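Local coordinates for SusD superfamily protein (Bacteroides vulgatus ATCC 8482, PDB 3JQ0) that probably binds glycans or other nutrients at the outer membrane of the cell, at residues K77-I82 with Y113-L118; R24-N29 with G73-I78; Q297-R302 with F335-Y340; E303-G308 with L320-K325. All blocks are in the same frame, centred on the assembly; numbering follows the deposited sequence. Where two conformers were deposited one is given.

In the fold
The four contacts form two pairs. Interactions 1 and 2 share helix 75-91 and lie with centres 8 Å apart: interaction 2 joins its start to the break after helix 9-25, interaction 1 joins its next turns to helix 97-122, and the selenomethionine Met75 of the one packs on Leu114 and Leu118 of the other. Interactions 3 and 4, centres 7 Å apart, use the two strands of one hairpin, 320-326 and 332-339, and interaction 4 is nested within the loop that interaction 3 closes. Between the pairs, interactions 2 and 3 come nearest, at about 5 Å between nearest atoms, without touching. Tyr305 of interaction 4 hydrogen-bonds a glycerol, probably from the crystallisation liquor.

Interaction 1: K77-I82 with Y113-L118; sequences KIINQI and YLYFHL
Helices 77-82 and 113-118 run nearly antiparallel, their axes 11.0 Å apart at an angle of 153°, with Ile79 and Leu114 nearest in register. Leu114 sits at the centre of the contact: its CD1 methyl meets three isoleucines, touching Ile78 CG2 at 3.7 Å, Ile82 CD1 at 3.8 Å and CG1 of Ile79. The Ile79 and Leu114 chains lie alongside, pointing opposite ways, whereas Ile78 meets Leu114 crosswise. Such branched and forked aliphatic residues suit a buried helix interface, since each offers methyls in several directions. This is an antiparallel helix pair of the mainly helical, TPR-related SusD fold, and helix 9-25 adds Leu22 and Leu23 to the same apolar layer. Ile79 also reaches an aromatic partner. With CG1 anti to its carbonyl carbon (chi1 -69°), it lays CD1 over one face of the Tyr115 ring in a CH-pi contact, 4.0 Å from the Tyr115 centroid and offset toward the rim. The other branch, CG2, lies 3.6 Å from Tyr115 OH, a hydroxyl whose polar needs are met by Tyr128 O. On the same side of the ring, Leu118 CD1 meets Ile79 CD1 at 4.0 Å.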
# COMPACT_ATOMS: atom_id res chain seq x y z
N LYS A 77 -7.72 -10.43 16.36
CA LYS A 77 -7.47 -10.00 17.76
C LYS A 77 -7.35 -8.47 17.81
O LYS A 77 -7.60 -7.89 18.86
CB LYS A 77 -6.33 -10.73 18.44
CG LYS A 77 -4.97 -10.45 17.89
CD LYS A 77 -3.96 -11.20 18.79
CE LYS A 77 -2.54 -11.28 18.32
NZ LYS A 77 -1.97 -9.93 18.23
N ILE A 78 -7.02 -7.79 16.68
CA ILE A 78 -7.13 -6.33 16.64
C ILE A 78 -8.57 -5.89 16.66
O ILE A 78 -8.96 -5.01 17.43
CB ILE A 78 -6.41 -5.69 15.40
CG1 ILE A 78 -5.02 -6.32 15.16
CG2 ILE A 78 -6.38 -4.20 15.50
CD1 ILE A 78 -4.33 -5.83 13.92
N ILE A 79 -9.37 -6.53 15.83
CA ILE A 79 -10.81 -6.25 15.77
C ILE A 79 -11.44 -6.39 17.16
O ILE A 79 -12.24 -5.54 17.58
CB ILE A 79 -11.49 -7.14 14.69
CG1 ILE A 79 -11.03 -6.68 13.29
CG2 ILE A 79 -13.02 -7.08 14.79
CD1 ILE A 79 -11.31 -7.70 12.18
N ASN A 80 -11.08 -7.44 17.89
CA ASN A 80 -11.58 -7.64 19.26
C ASN A 80 -11.30 -6.42 20.11
O ASN A 80 -12.20 -5.91 20.82
CB ASN A 80 -10.91 -8.89 19.85
CG ASN A 80 -11.45 -9.31 21.24
OD1 ASN A 80 -12.07 -8.55 22.00
ND2 ASN A 80 -11.13 -10.56 21.59
N GLN A 81 -10.06 -5.92 20.08
CA GLN A 81 -9.73 -4.75 20.88
C GLN A 81 -10.47 -3.49 20.41
O GLN A 81 -10.89 -2.68 21.22
CB GLN A 81 -8.20 -4.52 20.91
CG GLN A 81 -7.39 -5.72 21.47
CD GLN A 81 -7.76 -6.07 22.84
OE1 GLN A 81 -7.68 -5.22 23.71
NE2 GLN A 81 -8.13 -7.35 23.07
N ILE A 82 -10.62 -3.29 19.10
CA ILE A 82 -11.36 -2.16 18.58
C ILE A 82 -12.80 -2.23 19.12
O ILE A 82 -13.40 -1.21 19.49
CB ILE A 82 -11.35 -2.12 17.03
CG1 ILE A 82 -9.93 -1.89 16.49
CG2 ILE A 82 -12.31 -1.05 16.54
CD1 ILE A 82 -9.77 -2.17 14.99
N TYR A 113 -11.63 -0.59 8.02
CA TYR A 113 -10.39 -0.73 7.28
C TYR A 113 -9.89 -2.18 7.29
O TYR A 113 -9.51 -2.76 6.26
CB TYR A 113 -9.35 0.22 7.91
CG TYR A 113 -8.01 0.15 7.24
CD1 TYR A 113 -7.76 0.78 6.01
CD2 TYR A 113 -6.97 -0.57 7.81
CE1 TYR A 113 -6.51 0.65 5.38
CE2 TYR A 113 -5.74 -0.66 7.21
CZ TYR A 113 -5.52 -0.10 6.00
OH TYR A 113 -4.30 -0.28 5.34
N LEU A 114 -9.90 -2.80 8.46
CA LEU A 114 -9.47 -4.18 8.57
C LEU A 114 -10.43 -5.12 7.84
O LEU A 114 -9.98 -6.00 7.11
CB LEU A 114 -9.29 -4.59 10.04
CG LEU A 114 -8.19 -3.86 10.79
CD1 LEU A 114 -8.19 -4.24 12.26
CD2 LEU A 114 -6.80 -4.15 10.18
N TYR A 115 -11.72 -4.93 8.03
CA TYR A 115 -12.67 -5.75 7.32
C TYR A 115 -12.56 -5.61 5.81
O TYR A 115 -12.85 -6.58 5.07
CB TYR A 115 -14.11 -5.55 7.79
CG TYR A 115 -14.43 -6.39 9.03
CD1 TYR A 115 -14.56 -7.75 8.95
CD2 TYR A 115 -14.55 -5.79 10.28
CE1 TYR A 115 -14.80 -8.52 10.08
CE2 TYR A 115 -14.85 -6.53 11.40
CZ TYR A 115 -14.98 -7.89 11.31
OH TYR A 115 -15.22 -8.71 12.42
N PHE A 116 -12.14 -4.44 5.30
CA PHE A 116 -11.99 -4.24 3.85
C PHE A 116 -10.76 -4.98 3.31
O PHE A 116 -10.81 -5.53 2.20
CB PHE A 116 -12.00 -2.76 3.53
CG PHE A 116 -11.99 -2.43 2.06
CD1 PHE A 116 -12.92 -2.98 1.19
CD2 PHE A 116 -11.06 -1.54 1.55
CE1 PHE A 116 -12.92 -2.66 -0.14
CE2 PHE A 116 -11.06 -1.23 0.20
CZ PHE A 116 -12.01 -1.78 -0.65
N HIS A 117 -9.66 -5.08 4.07
CA HIS A 117 -8.58 -6.01 3.72
C HIS A 117 -9.09 -7.44 3.69
O HIS A 117 -8.79 -8.23 2.80
CB HIS A 117 -7.41 -5.90 4.67
CG HIS A 117 -6.48 -4.76 4.40
ND1 HIS A 117 -5.66 -4.69 3.30
CD2 HIS A 117 -6.19 -3.69 5.18
CE1 HIS A 117 -4.94 -3.59 3.39
NE2 HIS A 117 -5.25 -2.95 4.52
N LEU A 118 -9.86 -7.81 4.72
CA LEU A 118 -10.39 -9.19 4.79
C LEU A 118 -11.31 -9.52 3.61
O LEU A 118 -11.21 -10.58 3.03
CB LEU A 118 -11.12 -9.44 6.14
CG LEU A 118 -10.25 -9.41 7.41
CD1 LEU A 118 -11.12 -9.50 8.66
CD2 LEU A 118 -9.26 -10.56 7.36

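Interaction 2: R24-N29 with G73-I78; sequences REKSYN and GDMYKI
Lys26 stretches across to Asp74, and the two side chains stand roughly perpendicular, the ammonium of one at the carboxylate of the other. Lys26 NZ lies 2.8 Å from Asp74 OD2, reaching that oxygen on its anti side and 23° out of the carboxylate plane, in a hydrogen-bonded salt bridge. A bend at chi2 (39°) carries the lysine there, after which its chain runs extended. On the way its CG passes Ile78 CD1 at 3.9 Å, the two side chains running counter to each other, and its CE comes 3.1 Å from Gly73 O; a long aliphatic stem with a charged end suits a place that is apolar along the stem and ionic at the tip. Lys26 sits in the short break between helices 9-25 and 27-34, Asp74 just ahead of the start of helix 75-91, and the salt bridge ties these helix junctions together within the helical SusD fold. Lys77 NZ also binds Asp74 OD2, at 3.1 Å, completing a three-residue network. Lys26 NZ and Lys77 NZ stand 4.3 Å apart, with the carboxylate probably offsetting their charge. Nearer the backbone of Gly73, Asn29 ND2 makes a weak, bent bond of 3.2 Å to Gly73 O. Gly73 itself has positive phi (63°), which glycine adopts easily, and a CB in its place would stand close to Asn29 ND2.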
# COMPACT_ATOMS: atom_id res chain seq x y z
N ARG A 24 -0.11 -0.97 13.36
CA ARG A 24 1.25 -0.86 12.87
C ARG A 24 1.94 -2.22 12.72
O ARG A 24 2.69 -2.49 11.77
CB ARG A 24 2.08 0.03 13.80
CG ARG A 24 3.56 0.01 13.53
CD ARG A 24 4.29 1.07 14.31
NE ARG A 24 4.26 0.78 15.73
CZ ARG A 24 4.47 1.68 16.68
NH1 ARG A 24 4.83 2.92 16.42
NH2 ARG A 24 4.38 1.28 17.94
N GLU A 25 1.65 -3.14 13.64
CA GLU A 25 2.25 -4.47 13.52
C GLU A 25 1.83 -5.18 12.26
O GLU A 25 2.56 -6.08 11.80
CB GLU A 25 1.85 -5.36 14.69
CG GLU A 25 2.32 -4.88 16.05
CD GLU A 25 2.05 -5.89 17.11
OE1 GLU A 25 0.86 -6.29 17.31
OE2 GLU A 25 3.00 -6.40 17.73
N LYS A 26 0.70 -4.82 11.67
CA LYS A 26 0.19 -5.42 10.44
C LYS A 26 0.63 -4.72 9.16
O LYS A 26 0.22 -5.12 8.09
CB LYS A 26 -1.33 -5.52 10.48
CG LYS A 26 -1.77 -6.85 11.20
CD LYS A 26 -0.99 -7.28 12.37
CE LYS A 26 -1.32 -8.63 12.92
NZ LYS A 26 -0.75 -8.84 14.26
N SER A 27 1.50 -3.72 9.29
CA SER A 27 2.03 -2.98 8.12
C SER A 27 2.53 -3.92 7.05
O SER A 27 2.20 -3.75 5.86
CB SER A 27 3.29 -2.16 8.59
OG SER A 27 3.05 -1.11 9.41
N TYR A 28 3.39 -4.85 7.45
CA TYR A 28 3.96 -5.79 6.52
C TYR A 28 2.86 -6.61 5.83
O TYR A 28 2.86 -6.78 4.61
CB TYR A 28 4.98 -6.67 7.25
CG TYR A 28 5.60 -7.73 6.37
CD1 TYR A 28 6.16 -7.42 5.17
CD2 TYR A 28 5.66 -9.04 6.81
CE1 TYR A 28 6.77 -8.40 4.38
CE2 TYR A 28 6.25 -10.02 6.07
CZ TYR A 28 6.80 -9.70 4.83
OH TYR A 28 7.41 -10.69 4.07
N ASN A 29 1.91 -7.15 6.63
CA ASN A 29 0.80 -7.88 6.02
C ASN A 29 0.00 -7.03 5.05
O ASN A 29 -0.44 -7.55 4.02
CB ASN A 29 -0.10 -8.47 7.08
CG ASN A 29 0.44 -9.71 7.72
OD1 ASN A 29 1.42 -10.28 7.29
ND2 ASN A 29 -0.25 -10.16 8.77
N GLY A 73 -4.22 -12.94 8.72
CA GLY A 73 -3.24 -11.92 9.03
C GLY A 73 -3.22 -11.46 10.47
O GLY A 73 -2.74 -10.37 10.74
N ASP A 74 -3.74 -12.28 11.38
CA ASP A 74 -3.87 -11.96 12.77
C ASP A 74 -4.74 -10.72 13.02
O ASP A 74 -4.59 -10.03 14.03
CB ASP A 74 -2.47 -11.84 13.36
CG ASP A 74 -2.49 -11.91 14.82
OD1 ASP A 74 -3.31 -12.66 15.40
OD2 ASP A 74 -1.69 -11.17 15.41
N MSE A 75 -5.65 -10.43 12.11
CA MSE A 75 -6.48 -9.22 12.25
C MSE A 75 -7.60 -9.30 13.27
O MSE A 75 -8.00 -8.28 13.82
CB MSE A 75 -6.98 -8.77 10.89
CG MSE A 75 -5.88 -8.21 10.01
SE MSE A 75 -6.59 -7.51 8.32
CE MSE A 75 -6.06 -8.89 7.16
N TYR A 76 -8.09 -10.51 13.55
CA TYR A 76 -9.23 -10.62 14.45
C TYR A 76 -8.93 -10.21 15.88
O TYR A 76 -9.77 -9.66 16.58
CB TYR A 76 -9.88 -11.99 14.43
CG TYR A 76 -10.80 -12.13 13.24
CD1 TYR A 76 -12.08 -11.61 13.28
CD2 TYR A 76 -10.41 -12.72 12.06
CE1 TYR A 76 -12.96 -11.70 12.19
CE2 TYR A 76 -11.26 -12.80 10.95
CZ TYR A 76 -12.53 -12.31 11.02
OH TYR A 76 -13.34 -12.43 9.93
N LYS A 77 -7.72 -10.43 16.36
CA LYS A 77 -7.47 -10.00 17.76
C LYS A 77 -7.35 -8.47 17.81
O LYS A 77 -7.60 -7.89 18.86
CB LYS A 77 -6.33 -10.73 18.44
CG LYS A 77 -4.97 -10.45 17.89
CD LYS A 77 -3.96 -11.20 18.79
CE LYS A 77 -2.54 -11.28 18.32
NZ LYS A 77 -1.97 -9.93 18.23
N ILE A 78 -7.02 -7.79 16.68
CA ILE A 78 -7.13 -6.33 16.64
C ILE A 78 -8.57 -5.89 16.66
O ILE A 78 -8.96 -5.01 17.43
CB ILE A 78 -6.41 -5.69 15.40
CG1 ILE A 78 -5.02 -6.32 15.16
CG2 ILE A 78 -6.38 -4.20 15.50
CD1 ILE A 78 -4.33 -5.83 13.92
O HOH W 1 -2.67 -8.88 15.80

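Interaction 3: Q297-R302 with F335-Y340; sequences QLQVRR and FGPITY
Gln299 makes the one direct hydrogen bond between the segments, NE2 to Pro337 O at 3.0 Å and nearly straight (169°). The chain bends at chi2 (63°), folding the amide back so that NE2 also donates to Val300 O at 2.9 Å. Both acceptors lie in the amide plane, which fixes the rotation of the group, while OE1 accepts a hydrogen bond from water 3, which also donates to Pro337 O, and another from Ile46 N. An alanine here is likely to leave Pro337 O without its direct side-chain donor and to open a gap beside the proline ring. Leading on, Val300 sets CG1 4.0 Å from Pro337 CG, and its carbonyl oxygen lies 3.6 Å from that same Pro337 carbon. Arg302 runs across the proline, its CA 3.8 Å from Pro337 CD; Arg302 CD lies 3.5 Å from Phe335 O, and water 4 links Arg302 NH1 to that carbonyl. Arg302 NE is salt-bridged to Asp43. Proline, lacking an N-H, suits this position because only its ring and carbonyl meet the neighbouring segment. The receiving strand belongs to a two-stranded antiparallel hairpin, where Phe335 and Gly336 both face Val323 in a classic beta bulge.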
# COMPACT_ATOMS: atom_id res chain seq x y z
N GLN A 297 14.23 -11.41 -0.31
CA GLN A 297 13.47 -12.60 -0.73
C GLN A 297 12.39 -12.35 -1.78
O GLN A 297 11.90 -13.30 -2.37
CB GLN A 297 12.85 -13.29 0.51
CG GLN A 297 13.87 -13.86 1.46
CD GLN A 297 13.30 -14.60 2.60
OE1 GLN A 297 12.09 -14.51 2.88
NE2 GLN A 297 14.16 -15.33 3.33
N LEU A 298 12.07 -11.07 -2.03
CA LEU A 298 11.18 -10.63 -3.09
C LEU A 298 12.00 -9.71 -3.98
O LEU A 298 12.52 -8.70 -3.47
CB LEU A 298 9.96 -9.89 -2.54
CG LEU A 298 8.80 -10.72 -1.98
CD1 LEU A 298 7.80 -9.82 -1.26
CD2 LEU A 298 8.14 -11.57 -3.12
N GLN A 299 12.17 -10.07 -5.25
CA GLN A 299 13.06 -9.37 -6.18
C GLN A 299 12.26 -8.75 -7.30
O GLN A 299 11.64 -9.46 -8.11
CB GLN A 299 14.06 -10.40 -6.72
CG GLN A 299 14.95 -9.87 -7.83
CD GLN A 299 15.85 -8.75 -7.41
OE1 GLN A 299 16.72 -8.96 -6.53
NE2 GLN A 299 15.72 -7.58 -8.03
N VAL A 300 12.33 -7.43 -7.41
CA VAL A 300 11.77 -6.72 -8.53
C VAL A 300 12.35 -7.33 -9.81
O VAL A 300 13.57 -7.52 -9.92
CB VAL A 300 12.06 -5.21 -8.45
CG1 VAL A 300 11.68 -4.46 -9.74
CG2 VAL A 300 11.40 -4.58 -7.19
N ARG A 301 11.50 -7.58 -10.80
CA ARG A 301 11.94 -8.17 -12.07
C ARG A 301 13.05 -7.29 -12.64
O ARG A 301 12.90 -6.07 -12.77
CB ARG A 301 10.77 -8.20 -13.05
CG ARG A 301 9.69 -9.19 -12.70
CD ARG A 301 10.11 -10.65 -12.97
NE ARG A 301 9.00 -11.58 -12.88
CZ ARG A 301 9.09 -12.88 -13.17
NH1 ARG A 301 10.24 -13.41 -13.49
NH2 ARG A 301 8.01 -13.66 -13.09
N ARG A 302 14.14 -7.92 -13.05
CA ARG A 302 15.29 -7.17 -13.57
C ARG A 302 14.91 -6.32 -14.78
O ARG A 302 15.34 -5.17 -14.93
CB ARG A 302 16.42 -8.13 -13.90
CG ARG A 302 17.01 -8.82 -12.69
CD ARG A 302 17.89 -9.97 -13.07
NE ARG A 302 17.12 -11.00 -13.72
CZ ARG A 302 17.63 -11.99 -14.41
NH1 ARG A 302 18.96 -12.11 -14.50
NH2 ARG A 302 16.84 -12.88 -14.99
N PHE A 335 23.10 -5.73 -13.70
CA PHE A 335 22.90 -6.96 -12.94
C PHE A 335 21.45 -7.04 -12.43
O PHE A 335 20.79 -8.07 -12.59
CB PHE A 335 23.95 -7.09 -11.86
CG PHE A 335 23.95 -8.45 -11.17
CD1 PHE A 335 24.21 -9.61 -11.88
CD2 PHE A 335 23.69 -8.56 -9.81
CE1 PHE A 335 24.17 -10.85 -11.21
CE2 PHE A 335 23.70 -9.77 -9.16
CZ PHE A 335 23.92 -10.91 -9.86
N GLY A 336 20.95 -5.98 -11.81
CA GLY A 336 19.57 -5.96 -11.41
C GLY A 336 19.26 -4.75 -10.58
O GLY A 336 20.15 -3.95 -10.24
N PRO A 337 18.00 -4.64 -10.15
CA PRO A 337 17.56 -3.50 -9.33
C PRO A 337 17.53 -3.85 -7.86
O PRO A 337 17.29 -5.03 -7.48
CB PRO A 337 16.14 -3.25 -9.87
CG PRO A 337 15.65 -4.63 -10.15
CD PRO A 337 16.83 -5.43 -10.62
N ILE A 338 17.72 -2.83 -7.02
CA ILE A 338 17.49 -2.92 -5.58
C ILE A 338 16.37 -1.95 -5.20
O ILE A 338 16.18 -0.89 -5.79
CB ILE A 338 18.76 -2.69 -4.73
CG1 ILE A 338 19.31 -1.29 -4.94
CG2 ILE A 338 19.81 -3.74 -5.02
CD1 ILE A 338 20.39 -0.85 -3.91
N THR A 339 15.61 -2.40 -4.20
CA THR A 339 14.54 -1.60 -3.59
C THR A 339 15.11 -0.34 -2.98
O THR A 339 16.03 -0.40 -2.17
CB THR A 339 13.89 -2.43 -2.49
OG1 THR A 339 13.51 -3.70 -3.00
CG2 THR A 339 12.71 -1.70 -1.88
N TYR A 340 14.56 0.83 -3.34
CA TYR A 340 15.25 2.08 -3.00
C TYR A 340 14.34 3.17 -2.42
O TYR A 340 14.85 4.16 -1.96
CB TYR A 340 15.99 2.61 -4.25
CG TYR A 340 17.32 3.29 -3.98
CD1 TYR A 340 18.36 2.62 -3.38
CD2 TYR A 340 17.53 4.58 -4.45
CE1 TYR A 340 19.59 3.25 -3.20
CE2 TYR A 340 18.76 5.19 -4.29
CZ TYR A 340 19.77 4.51 -3.68
OH TYR A 340 21.02 5.13 -3.53
O HOH W 2 13.26 -6.26 -4.82
O HOH W 3 17.53 -6.70 -5.28
O HOH W 4 21.10 -10.78 -13.02

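Interaction 4: E303-G308 with L320-K325; sequences EFYFKG and LKAVYK
Tyr305 is the main bump, its flat ring pushed against strand 320-325 so that Ala322 CB packs against one face. That methyl lies 3.8 Å from the Tyr305 centroid, 20° off the normal, in a CH-pi contact, nearest CZ at 3.6 Å. Alanine suits the spot, as its single methyl lets the ring settle close to the strand. Leu320 borders the ring on another side: its CB lies in the ring plane, 3.8 Å from Tyr305 CD1, the two side chains lying head to tail. CG of Tyr305 is anti to its backbone N (chi1 -177°), which sends the ring across to the strand. The receiving strand is one arm of the antiparallel hairpin 320-326 and 332-339, whose other arm adds Tyr334 against the tyrosine. Leu320 CD1 fills the angle between two aromatics, touching the edge of Phe304 at CD2, 4.0 Å away. Farther along the strand, the Phe306 edge approaches Tyr324 OH at 4.3 Å (Phe306 CZ). Replacing Tyr305 with a serine would probably leave the Ala322 methyl without the ring face it packs on and open a gap beside Leu320 CB. Phe306 lays its own ring face over Tyr305 CD2.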
# COMPACT_ATOMS: atom_id res chain seq x y z
N GLU A 303 14.07 -6.86 -15.66
CA GLU A 303 13.62 -6.20 -16.87
C GLU A 303 12.79 -4.94 -16.56
O GLU A 303 12.73 -4.00 -17.34
CB GLU A 303 12.80 -7.26 -17.65
CG GLU A 303 12.26 -6.81 -19.01
CD GLU A 303 11.28 -7.80 -19.67
OE1 GLU A 303 11.00 -8.91 -19.14
OE2 GLU A 303 10.74 -7.43 -20.73
N PHE A 304 12.12 -4.94 -15.42
CA PHE A 304 11.23 -3.84 -15.08
C PHE A 304 11.97 -2.53 -14.94
O PHE A 304 11.39 -1.48 -15.23
CB PHE A 304 10.45 -4.16 -13.81
CG PHE A 304 9.47 -3.10 -13.42
CD1 PHE A 304 8.27 -2.97 -14.06
CD2 PHE A 304 9.80 -2.17 -12.44
CE1 PHE A 304 7.38 -1.94 -13.72
CE2 PHE A 304 8.90 -1.14 -12.10
CZ PHE A 304 7.69 -1.08 -12.74
N TYR A 305 13.23 -2.56 -14.51
CA TYR A 305 13.96 -1.33 -14.29
C TYR A 305 13.97 -0.45 -15.53
O TYR A 305 13.90 0.76 -15.39
CB TYR A 305 15.41 -1.60 -13.81
CG TYR A 305 16.18 -0.34 -13.50
CD1 TYR A 305 16.06 0.27 -12.27
CD2 TYR A 305 16.95 0.28 -14.48
CE1 TYR A 305 16.72 1.45 -11.98
CE2 TYR A 305 17.60 1.48 -14.20
CZ TYR A 305 17.46 2.07 -12.97
OH TYR A 305 18.07 3.24 -12.70
N PHE A 306 14.06 -1.05 -16.72
CA PHE A 306 14.09 -0.30 -17.97
C PHE A 306 12.76 -0.17 -18.68
O PHE A 306 12.71 0.45 -19.74
CB PHE A 306 15.21 -0.84 -18.89
CG PHE A 306 16.59 -0.71 -18.31
CD1 PHE A 306 17.21 0.52 -18.31
CD2 PHE A 306 17.23 -1.80 -17.73
CE1 PHE A 306 18.48 0.68 -17.77
CE2 PHE A 306 18.50 -1.65 -17.18
CZ PHE A 306 19.12 -0.43 -17.22
N LYS A 307 11.71 -0.73 -18.10
CA LYS A 307 10.38 -0.67 -18.69
C LYS A 307 9.32 -0.06 -17.76
O LYS A 307 8.15 -0.05 -18.06
CB LYS A 307 9.93 -2.04 -19.18
CG LYS A 307 10.70 -2.54 -20.42
CD LYS A 307 10.29 -1.71 -21.67
CE LYS A 307 10.77 -2.24 -22.99
NZ LYS A 307 10.52 -1.28 -24.07
N GLY A 308 9.73 0.50 -16.63
CA GLY A 308 8.81 1.04 -15.64
C GLY A 308 8.48 2.51 -15.82
O GLY A 308 7.36 2.93 -15.54
N LEU A 320 13.92 2.76 -7.32
CA LEU A 320 14.83 1.65 -7.64
C LEU A 320 16.20 2.18 -7.87
O LEU A 320 16.37 3.26 -8.43
CB LEU A 320 14.37 0.95 -8.92
CG LEU A 320 13.00 0.32 -8.92
CD1 LEU A 320 12.58 -0.16 -10.32
CD2 LEU A 320 12.89 -0.78 -7.89
N LYS A 321 17.20 1.35 -7.56
CA LYS A 321 18.58 1.62 -8.00
C LYS A 321 19.08 0.43 -8.79
O LYS A 321 18.95 -0.72 -8.36
CB LYS A 321 19.54 1.95 -6.86
CG LYS A 321 20.95 2.30 -7.38
CD LYS A 321 21.84 2.99 -6.34
CE LYS A 321 23.12 3.62 -6.94
NZ LYS A 321 23.45 4.90 -6.25
N ALA A 322 19.68 0.71 -9.93
CA ALA A 322 20.33 -0.32 -10.73
C ALA A 322 21.71 -0.60 -10.17
O ALA A 322 22.53 0.33 -10.01
CB ALA A 322 20.43 0.14 -12.20
N VAL A 323 22.01 -1.87 -9.97
CA VAL A 323 23.37 -2.30 -9.70
C VAL A 323 23.90 -3.12 -10.88
O VAL A 323 23.14 -3.73 -11.64
CB VAL A 323 23.49 -3.06 -8.36
CG1 VAL A 323 23.05 -2.18 -7.18
CG2 VAL A 323 22.74 -4.40 -8.33
N TYR A 324 25.20 -3.04 -11.02
CA TYR A 324 25.96 -3.57 -12.12
C TYR A 324 27.04 -4.47 -11.55
O TYR A 324 27.31 -4.53 -10.34
CB TYR A 324 26.59 -2.41 -12.95
CG TYR A 324 25.58 -1.48 -13.55
CD1 TYR A 324 24.90 -0.55 -12.76
CD2 TYR A 324 25.28 -1.54 -14.90
CE1 TYR A 324 23.95 0.28 -13.30
CE2 TYR A 324 24.32 -0.70 -15.45
CZ TYR A 324 23.62 0.17 -14.64
OH TYR A 324 22.65 1.02 -15.18
N LYS A 325 27.71 -5.21 -12.43
CA LYS A 325 28.97 -5.85 -12.07
C LYS A 325 29.98 -5.56 -13.19
O LYS A 325 29.64 -5.52 -14.40
CB LYS A 325 28.81 -7.35 -11.80
CG LYS A 325 28.11 -7.66 -10.47
CD LYS A 325 27.63 -9.10 -10.34
CE LYS A 325 28.71 -10.12 -10.29
NZ LYS A 325 28.08 -11.53 -10.33